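Local atomic coordinates of aminoacyl-tRNA synthetase (PDB entry 5F9Z), a protein that probably catalyses the ATP-dependent attachment of proline to its cognate tRNA, and binds the inhibitor halofuginone together with an ATP analogue. Residues C478-N481 and D482-F485. Sequence-based numbering, arbitrary orientation.
Sequences CIPN and DQIF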
# COMPACT_ATOMS: atom_id res chain seq x y z
N CYS A 478 2.44 15.50 -5.29
CA CYS A 478 3.78 15.60 -4.72
C CYS A 478 4.68 16.29 -5.73
O CYS A 478 4.42 16.26 -6.93
CB CYS A 478 4.35 14.22 -4.35
SG CYS A 478 4.82 13.21 -5.77
N ILE A 479 5.74 16.91 -5.22
CA ILE A 479 6.80 17.46 -6.06
C ILE A 479 7.81 16.35 -6.28
O ILE A 479 8.61 16.06 -5.38
CB ILE A 479 7.44 18.70 -5.42
CG1 ILE A 479 6.37 19.65 -4.90
CG2 ILE A 479 8.33 19.41 -6.43
CD1 ILE A 479 6.91 20.78 -4.06
N PRO A 480 7.82 15.69 -7.44
CA PRO A 480 8.61 14.47 -7.60
C PRO A 480 10.10 14.71 -7.39
O PRO A 480 10.65 15.72 -7.82
CB PRO A 480 8.31 14.03 -9.04
CG PRO A 480 7.03 14.73 -9.40
CD PRO A 480 7.07 16.03 -8.67
N ASN A 481 10.74 13.75 -6.72
CA ASN A 481 12.19 13.81 -6.56
C ASN A 481 12.90 13.72 -7.91
O ASN A 481 13.95 14.35 -8.10
CB ASN A 481 12.67 12.69 -5.64
CG ASN A 481 12.09 12.78 -4.24
OD1 ASN A 481 11.65 13.85 -3.82
ND2 ASN A 481 12.11 11.67 -3.52
N ASP A 482 12.34 12.95 -8.84
CA ASP A 482 12.93 12.76 -10.17
C ASP A 482 12.24 13.73 -11.13
O ASP A 482 11.12 13.49 -11.57
CB ASP A 482 12.79 11.32 -10.62
CG ASP A 482 13.69 10.98 -11.79
OD1 ASP A 482 14.86 10.64 -11.55
OD2 ASP A 482 13.22 11.05 -12.94
N GLN A 483 12.92 14.83 -11.44
CA GLN A 483 12.40 15.84 -12.36
C GLN A 483 12.80 15.46 -13.78
O GLN A 483 13.91 15.76 -14.23
CB GLN A 483 12.92 17.22 -11.98
CG GLN A 483 12.33 17.78 -10.70
CD GLN A 483 10.87 18.18 -10.86
OE1 GLN A 483 10.47 18.68 -11.91
NE2 GLN A 483 10.08 17.95 -9.82
N ILE A 484 11.89 14.79 -14.49
CA ILE A 484 12.19 14.34 -15.84
C ILE A 484 12.25 15.52 -16.81
O ILE A 484 12.97 15.47 -17.82
CB ILE A 484 11.16 13.28 -16.28
CG1 ILE A 484 11.45 12.78 -17.70
CG2 ILE A 484 9.74 13.82 -16.17
CD1 ILE A 484 12.80 12.11 -17.85
N PHE A 485 11.53 16.59 -16.52
CA PHE A 485 11.51 17.77 -17.37
C PHE A 485 12.33 18.89 -16.74
O PHE A 485 12.53 18.94 -15.52
CB PHE A 485 10.07 18.25 -17.62
CG PHE A 485 9.16 17.16 -18.12
CD1 PHE A 485 9.37 16.59 -19.36
CD2 PHE A 485 8.09 16.73 -17.36
CE1 PHE A 485 8.54 15.59 -19.83
CE2 PHE A 485 7.25 15.73 -17.83
CZ PHE A 485 7.47 15.16 -19.07
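Gln483 folds back on Pro480 in a turn that ends strand 475-480, within the C-terminal prolyl-tRNA synthetase region that carries the zinc site. The strand runs antiparallel to both 208-211 and 503-508, and Asn481, just past its end, still makes a backbone hydrogen bond with Lys209. From CB, the Gln483 side chain sets CG beside its own backbone N (chi1 -71°), and a second bend at chi2 turns the chain back toward the strand. CG passes 3.9 Å from Pro480 O, and the amide carbon CD of Gln483 lies equally far from that oxygen. At the tip, NE2 of Gln483 donates a hydrogen bond to Pro480 O over 3.0 Å, moderately bent at 145°. It meets the oxygen on a lone pair in the carbonyl plane, although the oxygen itself sits 23° out of the glutamine amide plane. The same NE2 also bonds to Phe504 O, so one amide group ties the turn to neighbouring strand 503-508, and two carbonyl acceptors on NE2 favour this orientation of the amide over its flipped form. The side chains of Pro480 and Gln483 cross at about a right angle, with ring carbon CD of Pro480 3.8 Å from Gln483 NE2. At another corner of the ring, Pro480 CB rests 3.8 Å from Asp482 O. Ile479 adds a looser contact, its CG2 methyl 4.1 Å from Gln483 NE2.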